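PDB 6NOR: putative NAD dependent dehydrogenase from Micromonospora echinospora, which binds NAD and probably acts as an NAD-dependent oxidoreductase of the GFO/IDH/MocA family in gentamicin biosynthesis. Local coordinates for residues A[210-222]-A[234-246]. Numbering follows the deposited sequence.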
ATOM      1  N   LEU A 210       8.004  22.184  -8.527  1.00 25.48           N
ATOM      2  CA  LEU A 210       9.383  22.662  -8.409  1.00 24.67           C
ATOM      3  C   LEU A 210       9.530  24.134  -8.046  1.00 24.99           C
ATOM      4  O   LEU A 210      10.647  24.614  -7.878  1.00 26.41           O
ATOM      5  CB  LEU A 210      10.147  22.411  -9.702  1.00 23.62           C
ATOM      6  CG  LEU A 210      10.576  20.980  -9.989  1.00 26.26           C
ATOM      7  CD1 LEU A 210      11.630  20.980 -11.065  1.00 33.29           C
ATOM      8  CD2 LEU A 210      11.080  20.319  -8.746  1.00 24.06           C
ATOM      9  N   GLY A 211       8.419  24.851  -7.945  1.00 25.20           N
ATOM     10  CA  GLY A 211       8.460  26.273  -7.647  1.00 22.90           C
ATOM     11  C   GLY A 211       8.495  27.109  -8.908  1.00 28.16           C
ATOM     12  O   GLY A 211       9.096  28.175  -8.937  1.00 31.08           O
ATOM     13  N   LYS A 212       7.836  26.603  -9.947  1.00 28.72           N
ATOM     14  CA  LYS A 212       7.742  27.238 -11.263  1.00 25.23           C
ATOM     15  C   LYS A 212       9.039  27.858 -11.793  1.00 26.70           C
ATOM     16  O   LYS A 212       9.084  29.054 -12.057  1.00 29.00           O
ATOM     17  CB  LYS A 212       6.649  28.302 -11.237  1.00 17.51           C
ATOM     18  CG  LYS A 212       5.286  27.746 -10.943  1.00 17.50           C
ATOM     19  CD  LYS A 212       4.276  28.848 -10.719  1.00 17.48           C
ATOM     20  CE  LYS A 212       2.888  28.257 -10.574  1.00 18.89           C
ATOM     21  NZ  LYS A 212       1.836  29.292 -10.419  1.00 19.84           N
ATOM     22  N   PRO A 213      10.094  27.047 -11.949  1.00 25.41           N
ATOM     23  CA  PRO A 213      11.306  27.543 -12.599  1.00 23.17           C
ATOM     24  C   PRO A 213      11.207  27.490 -14.119  1.00 28.54           C
ATOM     25  O   PRO A 213      10.336  26.796 -14.649  1.00 28.66           O
ATOM     26  CB  PRO A 213      12.382  26.578 -12.093  1.00 17.65           C
ATOM     27  CG  PRO A 213      11.667  25.307 -11.894  1.00 20.79           C
ATOM     28  CD  PRO A 213      10.306  25.695 -11.384  1.00 24.71           C
ATOM     29  N   ALA A 214      12.091  28.218 -14.801  1.00 28.10           N
ATOM     30  CA  ALA A 214      12.133  28.239 -16.258  1.00 22.81           C
ATOM     31  C   ALA A 214      12.477  26.873 -16.829  1.00 22.59           C
ATOM     32  O   ALA A 214      13.282  26.147 -16.265  1.00 26.14           O
ATOM     33  CB  ALA A 214      13.144  29.260 -16.743  1.00 26.64           C
ATOM     34  N   ILE A 215      11.861  26.534 -17.951  1.00 22.26           N
ATOM     35  CA  ILE A 215      12.178  25.314 -18.662  1.00 22.36           C
ATOM     36  C   ILE A 215      13.218  25.578 -19.744  1.00 27.62           C
ATOM     37  O   ILE A 215      13.017  26.414 -20.604  1.00 34.95           O
ATOM     38  CB  ILE A 215      10.924  24.716 -19.284  1.00 22.36           C
ATOM     39  CG1 ILE A 215       9.984  24.279 -18.165  1.00 22.60           C
ATOM     40  CG2 ILE A 215      11.285  23.588 -20.252  1.00 22.55           C
ATOM     41  CD1 ILE A 215       8.744  23.588 -18.619  1.00 23.01           C
ATOM     42  N   ARG A 216      14.329  24.859 -19.699  1.00 28.09           N
ATOM     43  CA  ARG A 216      15.405  25.077 -20.658  1.00 27.08           C
ATOM     44  C   ARG A 216      15.254  24.231 -21.924  1.00 25.26           C
ATOM     45  O   ARG A 216      15.422  24.733 -23.022  1.00 29.01           O
ATOM     46  CB  ARG A 216      16.756  24.799 -20.005  1.00 32.09           C
ATOM     47  CG  ARG A 216      17.953  25.088 -20.908  1.00 44.23           C
ATOM     48  CD  ARG A 216      19.281  24.734 -20.241  1.00 53.37           C
ATOM     49  NE  ARG A 216      19.503  25.495 -19.017  1.00 62.71           N
ATOM     50  CZ  ARG A 216      19.864  26.774 -18.988  1.00 67.68           C
ATOM     51  NH1 ARG A 216      20.045  27.443 -20.122  1.00 69.74           N
ATOM     52  NH2 ARG A 216      20.041  27.388 -17.825  1.00 69.92           N
ATOM     53  N   ALA A 217      14.944  22.950 -21.784  1.00 19.45           N
ATOM     54  CA  ALA A 217      14.761  22.102 -22.962  1.00 21.00           C
ATOM     55  C   ALA A 217      13.705  21.006 -22.759  1.00 20.86           C
ATOM     56  O   ALA A 217      13.300  20.724 -21.645  1.00 24.70           O
ATOM     57  CB  ALA A 217      16.082  21.485 -23.365  1.00 18.15           C
ATOM     58  N   VAL A 218      13.274  20.397 -23.853  1.00 18.12           N
ATOM     59  CA  VAL A 218      12.244  19.383 -23.839  1.00 18.14           C
ATOM     60  C   VAL A 218      12.615  18.273 -24.811  1.00 23.93           C
ATOM     61  O   VAL A 218      13.164  18.533 -25.879  1.00 27.70           O
ATOM     62  CB  VAL A 218      10.861  19.974 -24.220  1.00 20.70           C
ATOM     63  CG1 VAL A 218       9.825  18.904 -24.316  1.00 21.68           C
ATOM     64  CG2 VAL A 218      10.409  20.998 -23.192  1.00 23.48           C
ATOM     65  N   THR A 219      12.344  17.031 -24.422  1.00 22.56           N
ATOM     66  CA  THR A 219      12.444  15.886 -25.315  1.00 21.61           C
ATOM     67  C   THR A 219      11.157  15.084 -25.182  1.00 18.36           C
ATOM     68  O   THR A 219      10.612  14.978 -24.103  1.00 26.07           O
ATOM     69  CB  THR A 219      13.660  15.004 -24.978  1.00 28.41           C
ATOM     70  OG1 THR A 219      14.785  15.832 -24.647  1.00 36.04           O
ATOM     71  CG2 THR A 219      14.017  14.113 -26.140  1.00 28.26           C
ATOM     72  N   ALA A 220      10.654  14.522 -26.265  1.00 18.42           N
ATOM     73  CA  ALA A 220       9.378  13.829 -26.192  1.00 18.41           C
ATOM     74  C   ALA A 220       9.262  12.688 -27.180  1.00 19.41           C
ATOM     75  O   ALA A 220       9.875  12.696 -28.225  1.00 19.35           O
ATOM     76  CB  ALA A 220       8.215  14.807 -26.404  1.00 18.32           C
ATOM     77  N   CYS A 221       8.441  11.718 -26.824  1.00 18.52           N
ATOM     78  CA  CYS A 221       8.131  10.607 -27.674  1.00 18.61           C
ATOM     79  C   CYS A 221       6.615  10.409 -27.640  1.00 19.78           C
ATOM     80  O   CYS A 221       6.015  10.522 -26.581  1.00 18.50           O
ATOM     81  CB  CYS A 221       8.882   9.350 -27.182  1.00 25.40           C
ATOM     82  SG  CYS A 221       9.270   8.162 -28.449  1.00 87.47           S
ATOM     83  N   THR A 222       5.987  10.151 -28.788  1.00 18.61           N
ATOM     84  CA  THR A 222       4.556   9.837 -28.834  1.00 18.58           C
ATOM     85  C   THR A 222       4.240   8.637 -29.714  1.00 22.58           C
ATOM     86  O   THR A 222       4.966   8.335 -30.644  1.00 24.59           O
ATOM     87  CB  THR A 222       3.717  11.027 -29.359  1.00 23.31           C
ATOM     88  OG1 THR A 222       4.101  11.322 -30.704  1.00 27.78           O
ATOM     89  CG2 THR A 222       3.911  12.265 -28.512  1.00 18.57           C
ATOM     90  N   GLN A 234      -0.295   7.981 -26.365  1.00 18.43           N
ATOM     91  CA  GLN A 234       0.662   7.984 -25.281  1.00 24.52           C
ATOM     92  C   GLN A 234       1.802   8.902 -25.603  1.00 20.29           C
ATOM     93  O   GLN A 234       2.146   9.111 -26.757  1.00 19.13           O
ATOM     94  CB  GLN A 234       1.193   6.581 -24.987  1.00 26.06           C
ATOM     95  CG  GLN A 234       1.764   5.866 -26.151  1.00 33.95           C
ATOM     96  CD  GLN A 234       2.450   4.555 -25.762  1.00 40.98           C
ATOM     97  OE1 GLN A 234       2.736   3.726 -26.617  1.00 38.57           O
ATOM     98  NE2 GLN A 234       2.723   4.377 -24.475  1.00 50.68           N
ATOM     99  N   GLY A 235       2.378   9.459 -24.554  1.00 20.16           N
ATOM    100  CA  GLY A 235       3.513  10.328 -24.697  1.00 18.35           C
ATOM    101  C   GLY A 235       4.334  10.372 -23.434  1.00 20.81           C
ATOM    102  O   GLY A 235       3.822  10.193 -22.321  1.00 21.28           O
ATOM    103  N   VAL A 236       5.623  10.601 -23.622  1.00 18.37           N
ATOM    104  CA  VAL A 236       6.527  10.833 -22.524  1.00 18.35           C
ATOM    105  C   VAL A 236       7.336  12.073 -22.863  1.00 18.32           C
ATOM    106  O   VAL A 236       7.891  12.191 -23.934  1.00 19.91           O
ATOM    107  CB  VAL A 236       7.457   9.634 -22.271  1.00 18.45           C
ATOM    108  CG1 VAL A 236       8.251   9.851 -21.002  1.00 22.27           C
ATOM    109  CG2 VAL A 236       6.659   8.359 -22.157  1.00 22.86           C
ATOM    110  N   VAL A 237       7.366  13.009 -21.942  1.00 20.68           N
ATOM    111  CA  VAL A 237       8.147  14.212 -22.087  1.00 18.20           C
ATOM    112  C   VAL A 237       9.273  14.234 -21.063  1.00 21.67           C
ATOM    113  O   VAL A 237       9.035  14.089 -19.877  1.00 21.92           O
ATOM    114  CB  VAL A 237       7.283  15.465 -21.891  1.00 20.91           C
ATOM    115  CG1 VAL A 237       8.091  16.739 -22.169  1.00 19.22           C
ATOM    116  CG2 VAL A 237       6.038  15.398 -22.766  1.00 18.51           C
ATOM    117  N   LEU A 238      10.497  14.428 -21.529  1.00 20.88           N
ATOM    118  CA  LEU A 238      11.597  14.727 -20.633  1.00 19.95           C
ATOM    119  C   LEU A 238      11.830  16.229 -20.636  1.00 22.56           C
ATOM    120  O   LEU A 238      12.185  16.805 -21.659  1.00 24.83           O
ATOM    121  CB  LEU A 238      12.866  13.971 -21.043  1.00 21.34           C
ATOM    122  CG  LEU A 238      12.672  12.452 -21.171  1.00 22.20           C
ATOM    123  CD1 LEU A 238      13.977  11.756 -21.502  1.00 22.26           C
ATOM    124  CD2 LEU A 238      12.041  11.878 -19.905  1.00 24.07           C
ATOM    125  N   ILE A 239      11.606  16.859 -19.487  1.00 20.35           N
ATOM    126  CA  ILE A 239      11.809  18.288 -19.335  1.00 20.47           C
ATOM    127  C   ILE A 239      13.106  18.604 -18.606  1.00 25.57           C
ATOM    128  O   ILE A 239      13.364  18.078 -17.530  1.00 24.30           O
ATOM    129  CB  ILE A 239      10.665  18.930 -18.548  1.00 22.23           C
ATOM    130  CG1 ILE A 239       9.324  18.604 -19.184  1.00 22.98           C
ATOM    131  CG2 ILE A 239      10.824  20.438 -18.471  1.00 17.91           C
ATOM    132  CD1 ILE A 239       8.171  19.099 -18.336  1.00 27.34           C
ATOM    133  N   GLU A 240      13.914  19.481 -19.183  1.00 27.50           N
ATOM    134  CA  GLU A 240      15.098  19.956 -18.489  1.00 26.83           C
ATOM    135  C   GLU A 240      14.828  21.349 -17.934  1.00 24.29           C
ATOM    136  O   GLU A 240      14.725  22.308 -18.680  1.00 25.84           O
ATOM    137  CB  GLU A 240      16.301  19.955 -19.425  1.00 37.57           C
ATOM    138  CG  GLU A 240      17.555  20.598 -18.870  1.00 53.74           C
ATOM    139  CD  GLU A 240      18.713  20.557 -19.865  1.00 68.37           C
ATOM    140  OE1 GLU A 240      19.473  21.549 -19.944  1.00 70.54           O
ATOM    141  OE2 GLU A 240      18.857  19.532 -20.572  1.00 73.33           O
ATOM    142  N   PHE A 241      14.714  21.461 -16.619  1.00 21.83           N
ATOM    143  CA  PHE A 241      14.576  22.765 -15.997  1.00 23.22           C
ATOM    144  C   PHE A 241      15.902  23.514 -15.887  1.00 25.57           C
ATOM    145  O   PHE A 241      16.969  22.929 -15.978  1.00 27.62           O
ATOM    146  CB  PHE A 241      13.925  22.619 -14.626  1.00 22.89           C
ATOM    147  CG  PHE A 241      12.511  22.140 -14.697  1.00 23.33           C
ATOM    148  CD1 PHE A 241      11.488  23.026 -14.984  1.00 17.77           C
ATOM    149  CD2 PHE A 241      12.203  20.795 -14.519  1.00 19.99           C
ATOM    150  CE1 PHE A 241      10.169  22.588 -15.077  1.00 19.50           C
ATOM    151  CE2 PHE A 241      10.895  20.356 -14.608  1.00 20.49           C
ATOM    152  CZ  PHE A 241       9.871  21.259 -14.887  1.00 17.78           C
ATOM    153  N   ALA A 242      15.809  24.821 -15.681  1.00 30.74           N
ATOM    154  CA  ALA A 242      16.960  25.718 -15.686  1.00 32.59           C
ATOM    155  C   ALA A 242      17.989  25.420 -14.593  1.00 35.70           C
ATOM    156  O   ALA A 242      19.178  25.541 -14.816  1.00 37.54           O
ATOM    157  CB  ALA A 242      16.478  27.156 -15.564  1.00 32.04           C
ATOM    158  N   ASP A 243      17.528  25.045 -13.410  1.00 43.18           N
ATOM    159  CA  ASP A 243      18.420  24.651 -12.318  1.00 49.15           C
ATOM    160  C   ASP A 243      19.127  23.317 -12.558  1.00 44.13           C
ATOM    161  O   ASP A 243      20.026  22.938 -11.818  1.00 43.90           O
ATOM    162  CB  ASP A 243      17.629  24.541 -11.029  1.00 56.28           C
ATOM    163  CG  ASP A 243      16.438  23.627 -11.182  1.00 62.82           C
ATOM    164  OD1 ASP A 243      16.663  22.409 -11.266  1.00 65.63           O
ATOM    165  OD2 ASP A 243      15.290  24.118 -11.252  1.00 64.55           O
ATOM    166  N   GLY A 244      18.681  22.588 -13.568  1.00 37.92           N
ATOM    167  CA  GLY A 244      19.235  21.283 -13.850  1.00 37.64           C
ATOM    168  C   GLY A 244      18.409  20.102 -13.360  1.00 38.45           C
ATOM    169  O   GLY A 244      18.854  18.969 -13.459  1.00 44.86           O
ATOM    170  N   ALA A 245      17.215  20.333 -12.830  1.00 29.97           N
ATOM    171  CA  ALA A 245      16.370  19.207 -12.455  1.00 22.44           C
ATOM    172  C   ALA A 245      15.704  18.624 -13.687  1.00 27.32           C
ATOM    173  O   ALA A 245      15.361  19.344 -14.613  1.00 29.35           O
ATOM    174  CB  ALA A 245      15.349  19.619 -11.465  1.00 17.98           C
ATOM    175  N   ILE A 246      15.550  17.311 -13.705  1.00 24.89           N
ATOM    176  CA  ILE A 246      14.841  16.643 -14.783  1.00 22.42           C
ATOM    177  C   ILE A 246      13.400  16.334 -14.385  1.00 23.01           C
ATOM    178  O   ILE A 246      13.137  15.785 -13.317  1.00 23.74           O
ATOM    179  CB  ILE A 246      15.530  15.355 -15.182  1.00 26.41           C
ATOM    180  CG1 ILE A 246      16.965  15.641 -15.601  1.00 28.45           C
ATOM    181  CG2 ILE A 246      14.757  14.661 -16.276  1.00 25.18           C
ATOM    182  CD1 ILE A 246      17.824  14.402 -15.733  1.00 31.79           C
TER
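E240 O accepts two backbone N-H groups, R216 N at 2.8 Å and A217 N at 3.2 Å, the second in the carbonyl plane on a lone pair. Two consecutive residues facing one partner define a classic beta bulge, and the register accordingly shifts by one between the I215–F241 and A217–E240 pairs. E240 N returns a nearly straight bond (170°) to A217 O; the reciprocal pairs T219–L238 and C221–V236 continue the antiparallel ladder. Beyond the bulge, A242 N reaches A214 O at 2.9 Å, tying the F241–G244 type I turn to the loop just before strand 215-222.

The R216 and E240 side chains approach without a salt bridge: R216 NE stays 4.1 Å from E240 OE1, and their planar groups are 48° apart. R216 CG lies anti to the backbone N, and the bend at chi3 turns the guanidinium so that its edge faces A242 O, a close approach and not a hydrogen bond.

Apolar packing gathers on F241. L210 CD1 sits over one ring face, 3.8 Å from the centroid and 25° off the normal, a CH-pi contact; I239 CG2 lies over the opposite face, toward the rim. I215 CG1 approaches F241 CE1 obliquely at 3.5 Å. Farther along, V218 CG1 meets V237 CG1 at 3.5 Å.

This hairpin belongs to the mixed sheet of the C-terminal domain, between strands 246-252 and 357-358. Helix 334-353 packs against I215 and V218, L210 and F241 touch strand 167-175, and L238 packs on V236 of the second subunit.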